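Local coordinates for Rio2 kinase (Chaetomium thermophilum, PDB 4GYI), which binds ATP with magnesium, probably as a serine/threonine kinase of the RIO family, and plays an ATPase-dependent role on the maturing pre-40S ribosomal subunit, at residues T13-D16 and W17-L20; V114-E117 and K118-K122; N146-T149 and G150-M153; T325-M328 and A329-E333. All coordinates share one frame; numbering follows the deposited sequence.

Contact 1 (T13-D16 and W17-L20); sequences TAED and WRVL
CG of Arg18 stands opposite the residue's own backbone N (chi1 -166°), and the chain runs on extended from CG to NE, which brings CD alongside the carboxylate of Glu15 one turn earlier. Glu15 OE1 comes to 3.2 Å from Arg18 CD and to 3.8 Å from Arg18 NE, a long salt bridge. The carboxylate and guanidinium planes are almost parallel, while the two chains cross obliquely. Arg18 NE has its hydrogen bond with the carbonyl of Ala42, so the charge of Glu15 adds to a group already held. Were Glu15 replaced by an alanine, the Arg18 guanidinium would probably lose a nearby negative charge, and Arg18 CB and CD the CG that packs on them. The turn opens helix 14-26 of the N-terminal domain, a winged helix of the helix-turn-helix class, and Thr13 with Asp16 forms the capping box at its start. Thr13 N gives a nearly straight bond to Asp16 OD2 (2.9 Å, 177°), arriving from above the carboxylate plane; the return bond, Asp16 N to Thr13 OG1 at 3.2 Å, is weak. The other carboxylate oxygen, Asp16 OD1, is taken by Ser54, and this ties the cap to helix 51-60. Thr13 O accepts from Trp17 N (3.1 Å) and also meets the indole, whose CD1 lies 3.1 Å from Thr13 O. Further along, the Trp17 ring stacks with His88 of helix 79-92. Val19 turns CG2 to within 3.1 Å of Glu15 O, beside a weak bond from Val19 N to the same oxygen.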
ATOM      1  N   THR A  13     -12.080  17.666 -18.481  1.00 51.87           N
ATOM      2  CA  THR A  13     -11.305  18.355 -19.512  1.00 59.80           C
ATOM      3  C   THR A  13      -9.887  18.641 -19.046  1.00 57.42           C
ATOM      4  O   THR A  13      -9.529  18.363 -17.900  1.00 54.35           O
ATOM      5  CB  THR A  13     -11.925  19.709 -19.892  1.00 60.77           C
ATOM      6  OG1 THR A  13     -11.884  20.580 -18.760  1.00 58.06           O
ATOM      7  CG2 THR A  13     -13.367  19.539 -20.350  1.00 63.21           C
ATOM      8  N   ALA A  14      -9.090  19.214 -19.939  1.00 55.85           N
ATOM      9  CA  ALA A  14      -7.689  19.496 -19.642  1.00 57.79           C
ATOM     10  C   ALA A  14      -7.540  20.472 -18.478  1.00 55.01           C
ATOM     11  O   ALA A  14      -6.732  20.245 -17.565  1.00 50.92           O
ATOM     12  CB  ALA A  14      -6.974  20.017 -20.881  1.00 63.33           C
ATOM     13  N   GLU A  15      -8.326  21.545 -18.488  1.00 53.85           N
ATOM     14  CA  GLU A  15      -8.301  22.445 -17.338  1.00 62.85           C
ATOM     15  C   GLU A  15      -9.205  22.011 -16.171  1.00 53.85           C
ATOM     16  O   GLU A  15      -9.257  22.681 -15.147  1.00 49.62           O
ATOM     17  CB  GLU A  15      -8.515  23.915 -17.730  1.00 71.24           C
ATOM     18  CG  GLU A  15      -7.196  24.710 -17.805  1.00 82.70           C
ATOM     19  CD  GLU A  15      -7.248  26.058 -17.081  1.00 90.36           C
ATOM     20  OE1 GLU A  15      -6.191  26.727 -16.980  1.00 93.08           O
ATOM     21  OE2 GLU A  15      -8.339  26.454 -16.613  1.00 88.25           O
ATOM     22  N   ASP A  16      -9.907  20.893 -16.302  1.00 45.27           N
ATOM     23  CA  ASP A  16     -10.512  20.310 -15.105  1.00 46.10           C
ATOM     24  C   ASP A  16      -9.397  19.671 -14.300  1.00 49.86           C
ATOM     25  O   ASP A  16      -9.340  19.793 -13.071  1.00 43.66           O
ATOM     26  CB  ASP A  16     -11.580  19.282 -15.442  1.00 53.46           C
ATOM     27  CG  ASP A  16     -12.864  19.917 -15.910  1.00 56.98           C
ATOM     28  OD1 ASP A  16     -13.066  21.112 -15.621  1.00 57.94           O
ATOM     29  OD2 ASP A  16     -13.667  19.223 -16.568  1.00 59.85           O
ATOM     30  N   TRP A  17      -8.497  19.003 -15.012  1.00 36.85           N
ATOM     31  CA  TRP A  17      -7.311  18.427 -14.396  1.00 42.55           C
ATOM     32  C   TRP A  17      -6.384  19.479 -13.783  1.00 39.88           C
ATOM     33  O   TRP A  17      -5.880  19.309 -12.674  1.00 42.29           O
ATOM     34  CB  TRP A  17      -6.576  17.545 -15.400  1.00 40.57           C
ATOM     35  CG  TRP A  17      -7.329  16.280 -15.673  1.00 42.39           C
ATOM     36  CD1 TRP A  17      -8.006  15.953 -16.807  1.00 48.94           C
ATOM     37  CD2 TRP A  17      -7.536  15.202 -14.753  1.00 37.14           C
ATOM     38  NE1 TRP A  17      -8.594  14.719 -16.666  1.00 48.84           N
ATOM     39  CE2 TRP A  17      -8.315  14.234 -15.415  1.00 44.23           C
ATOM     40  CE3 TRP A  17      -7.116  14.951 -13.439  1.00 34.16           C
ATOM     41  CZ2 TRP A  17      -8.686  13.031 -14.806  1.00 42.61           C
ATOM     42  CZ3 TRP A  17      -7.483  13.756 -12.836  1.00 42.86           C
ATOM     43  CH2 TRP A  17      -8.257  12.813 -13.519  1.00 43.79           C
ATOM     44  N   ARG A  18      -6.184  20.573 -14.502  1.00 40.03           N
ATOM     45  CA  ARG A  18      -5.301  21.644 -14.063  1.00 47.35           C
ATOM     46  C   ARG A  18      -5.786  22.301 -12.764  1.00 45.50           C
ATOM     47  O   ARG A  18      -4.991  22.625 -11.887  1.00 50.06           O
ATOM     48  CB  ARG A  18      -5.177  22.682 -15.180  1.00 48.10           C
ATOM     49  CG  ARG A  18      -4.048  23.667 -14.985  1.00 67.72           C
ATOM     50  CD  ARG A  18      -3.920  24.632 -16.172  1.00 80.63           C
ATOM     51  NE  ARG A  18      -2.695  25.417 -16.064  1.00 83.62           N
ATOM     52  CZ  ARG A  18      -1.523  25.027 -16.556  1.00 85.45           C
ATOM     53  NH1 ARG A  18      -1.433  23.875 -17.208  1.00 85.64           N
ATOM     54  NH2 ARG A  18      -0.445  25.791 -16.407  1.00 87.00           N
ATOM     55  N   VAL A  19      -7.096  22.494 -12.655  1.00 43.67           N
ATOM     56  CA  VAL A  19      -7.705  23.057 -11.453  1.00 40.51           C
ATOM     57  C   VAL A  19      -7.666  22.054 -10.290  1.00 42.19           C
ATOM     58  O   VAL A  19      -7.341  22.418  -9.155  1.00 38.70           O
ATOM     59  CB  VAL A  19      -9.155  23.520 -11.736  1.00 44.88           C
ATOM     60  CG1 VAL A  19      -9.850  23.954 -10.459  1.00 47.96           C
ATOM     61  CG2 VAL A  19      -9.146  24.663 -12.729  1.00 51.03           C
ATOM     62  N   LEU A  20      -7.992  20.793 -10.577  1.00 41.57           N
ATOM     63  CA  LEU A  20      -7.859  19.737  -9.591  1.00 42.14           C
ATOM     64  C   LEU A  20      -6.426  19.699  -9.063  1.00 40.59           C
ATOM     65  O   LEU A  20      -6.201  19.673  -7.854  1.00 38.56           O
ATOM     66  CB  LEU A  20      -8.260  18.375 -10.177  1.00 36.55           C
ATOM     67  CG  LEU A  20      -8.396  17.247  -9.154  1.00 35.57           C
ATOM     68  CD1 LEU A  20      -9.388  17.663  -8.069  1.00 31.99           C
ATOM     69  CD2 LEU A  20      -8.818  15.890  -9.812  1.00 33.53           C
TER

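Contact 2 (V114-E117 and K118-K122); sequences VADE and KGKQK
Lys122 N donates to Val114 O over 2.7 Å, and Val114 N answers with a bond to Lys122 O, making this a hydrogen-bonded antiparallel pair near the end of the beta hairpin of strands 109-115 and 121-127. The hairpin belongs to the antiparallel sheet of the kinase N-lobe. Its loop is a type I turn from Asp116 to Gly119 with a G1 bulge: Gly119 N bonds to Asp116 O, Gly119 has positive phi (91°), and Asp116 N reaches across to Lys120 O (3.1 Å). Asp116 also works through its side chain. With CG held between its backbone N and carbonyl carbon (chi1 64°), the carboxylate folds over the loop, and Lys120 N meets OD1 of Asp116 from above the carboxylate plane at 3.0 Å. Asp116 OD2 forms a salt bridge with Lys122 NZ (3.3 Å), whose chain bends at its last torsion to bring the amine there. Replacing Asp116 by an alanine would probably leave Lys120 N without this acceptor, and the Lys122 ammonium without its mate and freer to turn. On the same side of the sheet as Lys122, Val114 CG2 packs 3.5 Å from Lys122 O.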
ATOM      1  N   VAL A 114      -5.629  -3.315 -12.954  1.00 29.98           N
ATOM      2  CA  VAL A 114      -5.568  -2.421 -14.089  1.00 30.74           C
ATOM      3  C   VAL A 114      -4.870  -3.111 -15.250  1.00 34.04           C
ATOM      4  O   VAL A 114      -4.260  -4.173 -15.078  1.00 32.63           O
ATOM      5  CB  VAL A 114      -4.829  -1.141 -13.740  1.00 32.28           C
ATOM      6  CG1 VAL A 114      -5.490  -0.478 -12.558  1.00 35.66           C
ATOM      7  CG2 VAL A 114      -3.392  -1.463 -13.440  1.00 27.87           C
ATOM      8  N   ALA A 115      -4.979  -2.516 -16.435  1.00 31.43           N
ATOM      9  CA  ALA A 115      -4.276  -3.011 -17.612  1.00 33.32           C
ATOM     10  C   ALA A 115      -3.556  -1.872 -18.327  1.00 36.84           C
ATOM     11  O   ALA A 115      -4.034  -0.740 -18.352  1.00 40.10           O
ATOM     12  CB  ALA A 115      -5.244  -3.666 -18.539  1.00 35.12           C
ATOM     13  N   ASP A 116      -2.406  -2.161 -18.917  1.00 35.29           N
ATOM     14  CA  ASP A 116      -1.746  -1.148 -19.739  1.00 41.42           C
ATOM     15  C   ASP A 116      -2.171  -1.242 -21.209  1.00 47.26           C
ATOM     16  O   ASP A 116      -3.015  -2.063 -21.566  1.00 44.28           O
ATOM     17  CB  ASP A 116      -0.210  -1.173 -19.583  1.00 40.71           C
ATOM     18  CG  ASP A 116       0.429  -2.473 -20.075  1.00 47.46           C
ATOM     19  OD1 ASP A 116      -0.198  -3.220 -20.863  1.00 55.90           O
ATOM     20  OD2 ASP A 116       1.591  -2.737 -19.681  1.00 46.57           O
ATOM     21  N   GLU A 117      -1.565  -0.405 -22.047  1.00 54.09           N
ATOM     22  CA  GLU A 117      -1.921  -0.296 -23.459  1.00 52.40           C
ATOM     23  C   GLU A 117      -1.713  -1.600 -24.217  1.00 53.94           C
ATOM     24  O   GLU A 117      -2.451  -1.913 -25.150  1.00 53.50           O
ATOM     25  CB  GLU A 117      -1.120   0.828 -24.124  1.00 51.22           C
ATOM     26  CG  GLU A 117      -1.449   1.004 -25.602  1.00 75.71           C
ATOM     27  CD  GLU A 117      -0.998   2.339 -26.163  1.00 84.88           C
ATOM     28  OE1 GLU A 117      -1.688   2.847 -27.071  1.00 89.83           O
ATOM     29  OE2 GLU A 117       0.039   2.870 -25.708  1.00 83.81           O
ATOM     30  N   LYS A 118      -0.710  -2.363 -23.795  1.00 55.47           N
ATOM     31  CA  LYS A 118      -0.427  -3.662 -24.390  1.00 55.05           C
ATOM     32  C   LYS A 118      -1.411  -4.752 -23.937  1.00 56.72           C
ATOM     33  O   LYS A 118      -1.419  -5.854 -24.485  1.00 58.85           O
ATOM     34  CB  LYS A 118       1.017  -4.084 -24.091  1.00 58.67           C
ATOM     35  CG  LYS A 118       2.062  -3.519 -25.065  1.00 71.78           C
ATOM     36  CD  LYS A 118       2.180  -2.003 -24.989  1.00 79.28           C
ATOM     37  CE  LYS A 118       2.278  -1.372 -26.380  1.00 87.93           C
ATOM     38  NZ  LYS A 118       3.506  -1.776 -27.132  1.00 90.88           N
ATOM     39  N   GLY A 119      -2.238  -4.444 -22.942  1.00 54.16           N
ATOM     40  CA  GLY A 119      -3.236  -5.389 -22.472  1.00 51.51           C
ATOM     41  C   GLY A 119      -2.751  -6.275 -21.338  1.00 54.00           C
ATOM     42  O   GLY A 119      -3.391  -7.267 -20.989  1.00 54.71           O
ATOM     43  N   LYS A 120      -1.612  -5.914 -20.760  1.00 46.96           N
ATOM     44  CA  LYS A 120      -1.066  -6.658 -19.641  1.00 41.91           C
ATOM     45  C   LYS A 120      -1.734  -6.222 -18.321  1.00 34.86           C
ATOM     46  O   LYS A 120      -1.841  -5.036 -18.033  1.00 34.13           O
ATOM     47  CB  LYS A 120       0.446  -6.459 -19.577  1.00 46.94           C
ATOM     48  CG  LYS A 120       1.122  -7.232 -18.468  1.00 58.07           C
ATOM     49  CD  LYS A 120       2.603  -6.933 -18.430  1.00 78.61           C
ATOM     50  CE  LYS A 120       3.238  -7.436 -17.138  1.00 86.21           C
ATOM     51  NZ  LYS A 120       4.538  -6.748 -16.866  1.00 87.85           N
ATOM     52  N   GLN A 121      -2.202  -7.182 -17.536  1.00 34.48           N
ATOM     53  CA  GLN A 121      -2.859  -6.857 -16.266  1.00 33.09           C
ATOM     54  C   GLN A 121      -1.856  -6.655 -15.141  1.00 31.68           C
ATOM     55  O   GLN A 121      -0.886  -7.405 -15.007  1.00 28.89           O
ATOM     56  CB  GLN A 121      -3.889  -7.920 -15.874  1.00 29.85           C
ATOM     57  CG  GLN A 121      -4.951  -8.162 -16.944  1.00 27.38           C
ATOM     58  CD  GLN A 121      -5.907  -9.275 -16.568  1.00 33.43           C
ATOM     59  OE1 GLN A 121      -5.825  -9.851 -15.480  1.00 29.69           O
ATOM     60  NE2 GLN A 121      -6.827  -9.579 -17.463  1.00 30.72           N
ATOM     61  N   LYS A 122      -2.092  -5.623 -14.343  1.00 29.50           N
ATOM     62  CA  LYS A 122      -1.270  -5.330 -13.179  1.00 29.28           C
ATOM     63  C   LYS A 122      -2.185  -4.952 -12.016  1.00 33.29           C
ATOM     64  O   LYS A 122      -3.389  -4.754 -12.207  1.00 30.82           O
ATOM     65  CB  LYS A 122      -0.336  -4.157 -13.483  1.00 27.73           C
ATOM     66  CG  LYS A 122       0.420  -4.292 -14.789  1.00 42.02           C
ATOM     67  CD  LYS A 122       0.789  -2.929 -15.319  1.00 45.29           C
ATOM     68  CE  LYS A 122       1.358  -3.022 -16.714  1.00 53.80           C
ATOM     69  NZ  LYS A 122       2.758  -3.542 -16.744  1.00 63.34           N
TER

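Contact 3 (N146-T149 and G150-M153); sequences NRST and GSWM
A CH-pi contact between Arg147 and Trp152 joins the loop before helix 149-172 to the first turn of that helix, the counterpart of helix C in protein kinases, at the surface of the RIO domain. CD of Arg147 sits over one face of the indole, 3.6 Å from the centroid of the six-membered ring and 12° off its normal, while CB covers the same ring system near NE1. The two side chains cross at about a right angle. The methylenes do the covering; the guanidinium plane, tilted 49° to the ring, makes no flat stack. Beyond CD the Arg147 chain bends at chi3 (-145°), which turns NE across Trp152 CH2 at 3.3 Å. Trp152 NE1 bonds to the carbonyl of Leu144.

Ser148 is the N-cap. Its carbonyl O receives Trp152 N at 3.1 Å in the carbonyl plane, and its OG shares a hydrogen bond of 3.1 Å with Ser151 OG. A water bridges Ser148 N and Ser151 OG, and Glu31 OE1 accepts from Gly150 N as well as bonding to Ser148 OG, probably adding favourable negative charge at the positive end of the helix dipole. One turn along, Thr149 CG2 and Met153 CE press together at 3.5 Å, side by side. The arginine thus plays two parts, its aliphatic part lying on the indole and its NH2 salt-bridged to Glu338, which also takes Asn146 ND2.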
ATOM      1  N   ASN A 146     -10.087  11.911  14.246  1.00 25.03           N
ATOM      2  CA  ASN A 146      -9.047  12.445  15.125  1.00 39.21           C
ATOM      3  C   ASN A 146      -7.936  13.088  14.298  1.00 37.29           C
ATOM      4  O   ASN A 146      -6.997  13.651  14.844  1.00 32.36           O
ATOM      5  CB  ASN A 146      -8.469  11.392  16.069  1.00 28.11           C
ATOM      6  CG  ASN A 146      -7.774  10.263  15.331  1.00 35.35           C
ATOM      7  OD1 ASN A 146      -7.707  10.253  14.102  1.00 42.47           O
ATOM      8  ND2 ASN A 146      -7.260   9.306  16.078  1.00 38.56           N
ATOM      9  N   ARG A 147      -8.051  12.968  12.979  1.00 35.78           N
ATOM     10  CA  ARG A 147      -7.142  13.638  12.055  1.00 36.26           C
ATOM     11  C   ARG A 147      -7.937  14.289  10.940  1.00 30.46           C
ATOM     12  O   ARG A 147      -9.019  13.829  10.602  1.00 36.87           O
ATOM     13  CB  ARG A 147      -6.143  12.638  11.457  1.00 28.38           C
ATOM     14  CG  ARG A 147      -5.188  12.085  12.479  1.00 37.82           C
ATOM     15  CD  ARG A 147      -4.310  11.052  11.874  1.00 26.36           C
ATOM     16  NE  ARG A 147      -3.994   9.970  12.797  1.00 38.52           N
ATOM     17  CZ  ARG A 147      -2.766   9.661  13.164  1.00 38.29           C
ATOM     18  NH1 ARG A 147      -1.752  10.393  12.719  1.00 62.46           N
ATOM     19  NH2 ARG A 147      -2.544   8.635  13.967  1.00 34.58           N
ATOM     20  N   SER A 148      -7.386  15.345  10.351  1.00 37.33           N
ATOM     21  CA  SER A 148      -8.022  15.967   9.203  1.00 36.50           C
ATOM     22  C   SER A 148      -7.832  15.103   7.971  1.00 39.42           C
ATOM     23  O   SER A 148      -7.021  14.164   7.958  1.00 35.65           O
ATOM     24  CB  SER A 148      -7.400  17.323   8.916  1.00 42.75           C
ATOM     25  OG  SER A 148      -6.118  17.136   8.353  1.00 43.52           O
ATOM     26  N   THR A 149      -8.586  15.442   6.937  1.00 34.85           N
ATOM     27  CA  THR A 149      -8.535  14.756   5.651  1.00 43.76           C
ATOM     28  C   THR A 149      -7.130  14.802   5.053  1.00 39.02           C
ATOM     29  O   THR A 149      -6.611  13.787   4.564  1.00 32.94           O
ATOM     30  CB  THR A 149      -9.553  15.390   4.666  1.00 52.25           C
ATOM     31  OG1 THR A 149     -10.880  15.057   5.088  1.00 53.39           O
ATOM     32  CG2 THR A 149      -9.355  14.874   3.265  1.00 49.40           C
ATOM     33  N   GLY A 150      -6.512  15.978   5.118  1.00 39.58           N
ATOM     34  CA  GLY A 150      -5.166  16.168   4.617  1.00 34.57           C
ATOM     35  C   GLY A 150      -4.169  15.309   5.375  1.00 35.39           C
ATOM     36  O   GLY A 150      -3.218  14.810   4.793  1.00 31.37           O
ATOM     37  N   SER A 151      -4.378  15.117   6.671  1.00 34.81           N
ATOM     38  CA  SER A 151      -3.456  14.273   7.436  1.00 27.70           C
ATOM     39  C   SER A 151      -3.549  12.811   7.010  1.00 27.37           C
ATOM     40  O   SER A 151      -2.522  12.158   6.827  1.00 28.30           O
ATOM     41  CB  SER A 151      -3.666  14.401   8.947  1.00 34.38           C
ATOM     42  OG  SER A 151      -3.518  15.743   9.370  1.00 43.60           O
ATOM     43  N   TRP A 152      -4.764  12.288   6.840  1.00 26.99           N
ATOM     44  CA  TRP A 152      -4.904  10.898   6.372  1.00 32.21           C
ATOM     45  C   TRP A 152      -4.304  10.685   4.986  1.00 30.01           C
ATOM     46  O   TRP A 152      -3.675   9.668   4.728  1.00 29.20           O
ATOM     47  CB  TRP A 152      -6.359  10.428   6.385  1.00 29.87           C
ATOM     48  CG  TRP A 152      -6.911  10.220   7.769  1.00 24.51           C
ATOM     49  CD1 TRP A 152      -7.985  10.847   8.316  1.00 28.20           C
ATOM     50  CD2 TRP A 152      -6.402   9.336   8.778  1.00 18.49           C
ATOM     51  NE1 TRP A 152      -8.187  10.400   9.598  1.00 31.25           N
ATOM     52  CE2 TRP A 152      -7.234   9.466   9.904  1.00 24.16           C
ATOM     53  CE3 TRP A 152      -5.327   8.446   8.838  1.00 20.05           C
ATOM     54  CZ2 TRP A 152      -7.019   8.746  11.095  1.00 24.75           C
ATOM     55  CZ3 TRP A 152      -5.119   7.722  10.022  1.00 28.57           C
ATOM     56  CH2 TRP A 152      -5.955   7.887  11.132  1.00 24.34           C
ATOM     57  N   MET A 153      -4.498  11.666   4.113  1.00 26.89           N
ATOM     58  CA  MET A 153      -3.948  11.640   2.764  1.00 32.93           C
ATOM     59  C   MET A 153      -2.444  11.627   2.829  1.00 30.21           C
ATOM     60  O   MET A 153      -1.808  10.846   2.141  1.00 29.72           O
ATOM     61  CB  MET A 153      -4.399  12.865   1.964  1.00 28.18           C
ATOM     62  CG  MET A 153      -5.829  12.776   1.475  1.00 39.53           C
ATOM     63  SD  MET A 153      -6.270  14.316   0.628  1.00 46.83           S
ATOM     64  CE  MET A 153      -7.950  13.964   0.209  1.00 36.27           C
TER
HETATM   65  O   HOH W   1      -4.765  16.632  11.738  1.00 42.28           O

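Contact 4 (T325-M328 and A329-E333); sequences TKKM and AKDLE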
ATOM      1  N   THR A 325      12.010  11.558   6.230  1.00 78.11           N
ATOM      2  CA  THR A 325      12.515  12.096   7.490  1.00 72.23           C
ATOM      3  C   THR A 325      12.217  11.127   8.623  1.00 68.81           C
ATOM      4  O   THR A 325      11.348  10.255   8.502  1.00 55.42           O
ATOM      5  CB  THR A 325      11.903  13.478   7.833  1.00 71.30           C
ATOM      6  OG1 THR A 325      10.521  13.333   8.181  1.00 64.74           O
ATOM      7  CG2 THR A 325      12.026  14.438   6.654  1.00 66.21           C
ATOM      8  N   LYS A 326      12.942  11.271   9.725  1.00 79.49           N
ATOM      9  CA  LYS A 326      12.641  10.493  10.914  1.00 87.89           C
ATOM     10  C   LYS A 326      11.215  10.806  11.382  1.00 75.32           C
ATOM     11  O   LYS A 326      10.516   9.933  11.890  1.00 73.24           O
ATOM     12  CB  LYS A 326      13.658  10.777  12.022  1.00100.18           C
ATOM     13  CG  LYS A 326      15.096  10.494  11.618  1.00113.69           C
ATOM     14  CD  LYS A 326      16.070  10.811  12.744  1.00124.31           C
ATOM     15  CE  LYS A 326      17.514  10.570  12.317  1.00132.28           C
ATOM     16  NZ  LYS A 326      17.916  11.420  11.159  1.00131.87           N
ATOM     17  N   LYS A 327      10.788  12.051  11.189  1.00 60.87           N
ATOM     18  CA  LYS A 327       9.439  12.458  11.556  1.00 62.28           C
ATOM     19  C   LYS A 327       8.388  11.730  10.712  1.00 54.55           C
ATOM     20  O   LYS A 327       7.373  11.262  11.235  1.00 53.42           O
ATOM     21  CB  LYS A 327       9.263  13.977  11.436  1.00 59.60           C
ATOM     22  CG  LYS A 327       7.833  14.429  11.689  1.00 63.43           C
ATOM     23  CD  LYS A 327       7.687  15.930  11.697  1.00 71.02           C
ATOM     24  CE  LYS A 327       6.237  16.343  11.925  1.00 77.09           C
ATOM     25  NZ  LYS A 327       5.361  16.004  10.761  1.00 77.99           N
ATOM     26  N   MET A 328       8.634  11.641   9.410  1.00 45.25           N
ATOM     27  CA  MET A 328       7.746  10.900   8.520  1.00 34.49           C
ATOM     28  C   MET A 328       7.602   9.443   8.949  1.00 39.18           C
ATOM     29  O   MET A 328       6.496   8.910   8.973  1.00 36.71           O
ATOM     30  CB  MET A 328       8.235  10.987   7.081  1.00 41.07           C
ATOM     31  CG  MET A 328       8.164  12.399   6.491  1.00 41.22           C
ATOM     32  SD  MET A 328       8.890  12.482   4.842  1.00 61.53           S
ATOM     33  CE  MET A 328       8.376  14.134   4.352  1.00 55.51           C
ATOM     34  N   ALA A 329       8.715   8.813   9.316  1.00 40.44           N
ATOM     35  CA  ALA A 329       8.692   7.430   9.784  1.00 41.44           C
ATOM     36  C   ALA A 329       7.892   7.256  11.074  1.00 45.23           C
ATOM     37  O   ALA A 329       7.148   6.279  11.228  1.00 51.04           O
ATOM     38  CB  ALA A 329      10.123   6.875   9.958  1.00 39.88           C
ATOM     39  N   LYS A 330       8.041   8.199  11.999  1.00 39.86           N
ATOM     40  CA  LYS A 330       7.331   8.099  13.271  1.00 48.73           C
ATOM     41  C   LYS A 330       5.854   8.328  13.044  1.00 36.38           C
ATOM     42  O   LYS A 330       5.015   7.658  13.647  1.00 51.19           O
ATOM     43  CB  LYS A 330       7.862   9.113  14.293  1.00 60.76           C
ATOM     44  CG  LYS A 330       9.358   9.014  14.586  1.00 77.45           C
ATOM     45  CD  LYS A 330       9.717   7.837  15.493  1.00 93.49           C
ATOM     46  CE  LYS A 330      11.178   7.926  15.960  1.00100.11           C
ATOM     47  NZ  LYS A 330      11.539   6.892  16.977  1.00105.89           N
ATOM     48  N   ASP A 331       5.539   9.292  12.181  1.00 41.25           N
ATOM     49  CA  ASP A 331       4.152   9.581  11.822  1.00 41.45           C
ATOM     50  C   ASP A 331       3.490   8.328  11.255  1.00 38.97           C
ATOM     51  O   ASP A 331       2.440   7.902  11.736  1.00 33.08           O
ATOM     52  CB  ASP A 331       4.074  10.731  10.815  1.00 42.77           C
ATOM     53  CG  ASP A 331       4.246  12.099  11.467  1.00 55.18           C
ATOM     54  OD1 ASP A 331       4.197  12.167  12.704  1.00 66.23           O
ATOM     55  OD2 ASP A 331       4.412  13.111  10.752  1.00 56.14           O
ATOM     56  N   LEU A 332       4.127   7.732  10.251  1.00 34.84           N
ATOM     57  CA  LEU A 332       3.598   6.531   9.620  1.00 36.95           C
ATOM     58  C   LEU A 332       3.478   5.365  10.599  1.00 37.53           C
ATOM     59  O   LEU A 332       2.410   4.768  10.702  1.00 34.71           O
ATOM     60  CB  LEU A 332       4.450   6.109   8.427  1.00 33.79           C
ATOM     61  CG  LEU A 332       3.899   4.924   7.617  1.00 37.02           C
ATOM     62  CD1 LEU A 332       2.463   5.209   7.083  1.00 22.24           C
ATOM     63  CD2 LEU A 332       4.849   4.608   6.488  1.00 33.36           C
ATOM     64  N   GLU A 333       4.549   5.035  11.321  1.00 39.81           N
ATOM     65  CA  GLU A 333       4.471   3.921  12.270  1.00 40.31           C
ATOM     66  C   GLU A 333       3.386   4.129  13.326  1.00 37.37           C
ATOM     67  O   GLU A 333       2.683   3.190  13.699  1.00 41.30           O
ATOM     68  CB  GLU A 333       5.825   3.595  12.918  1.00 45.69           C
ATOM     69  CG  GLU A 333       5.799   2.317  13.755  1.00 73.97           C
ATOM     70  CD  GLU A 333       5.099   1.136  13.057  1.00 93.95           C
ATOM     71  OE1 GLU A 333       5.529   0.736  11.949  1.00100.15           O
ATOM     72  OE2 GLU A 333       4.114   0.602  13.622  1.00 93.80           O
TER
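The helical turn that Ala329 N closes on Thr325 O begins with a capping box whose second member is a thioether: Thr325 N gives a weak bond to Met328 SD at 3.5 Å. In return Met328 N bonds to Thr325 OG1 at 2.8 Å, the stronger half of the pair. In Met328, CG lies anti to the carbonyl carbon, beside the backbone N (chi1 -66°), and the extended chain carries SD back to the N of the N-cap residue, Thr325.

On another side of the helix Lys327 and Asp331, one turn apart, form a salt bridge. Lys327 leaves with CG opposite its backbone N, runs straight, and bends at the last torsion (chi4 -69°), so that NZ folds down onto Asp331 OD2 at 3.0 Å. The ammonium uses the syn lone pair of that oxygen. Asp331 OD2 is gripped a second time by Tyr154 OH, and this shared hold should fix the carboxylate and favour its charged form. The backbone beneath is regular: Asp331 N reaches Lys327 O at 2.9 Å and Leu332 N reaches Met328 O, also at 2.9 Å.

The capping box and the salt bridge both face one neighbour. Lys327 and Met328 touch Tyr154, Met328 also meets Leu158, and the buried Leu332 lies on Lys162, so this first part of helix 326-341 packs along helix 149-172.

Three of the four contacts are helix starts, each with a threonine or serine at the N-cap; contact 2 is instead the tip of a hairpin. Contacts 1 and 2 are partly buried, contact 2 with its turn exposed, while contacts 3 and 4 are surface contacts. Acidic groups serve differently: a carboxylate in the capping box of contact 1, a turn carboxylate in contact 2, Glu31 at the cap in contact 3, and a salt-bridged aspartate in contact 4, where the box uses a thioether. Contacts 3 and 4 lie closest, nearest atoms about 5 Å apart, on helices 149-172 and 326-341, which pack together; contact 2 lies across the chain's centre from contact 4.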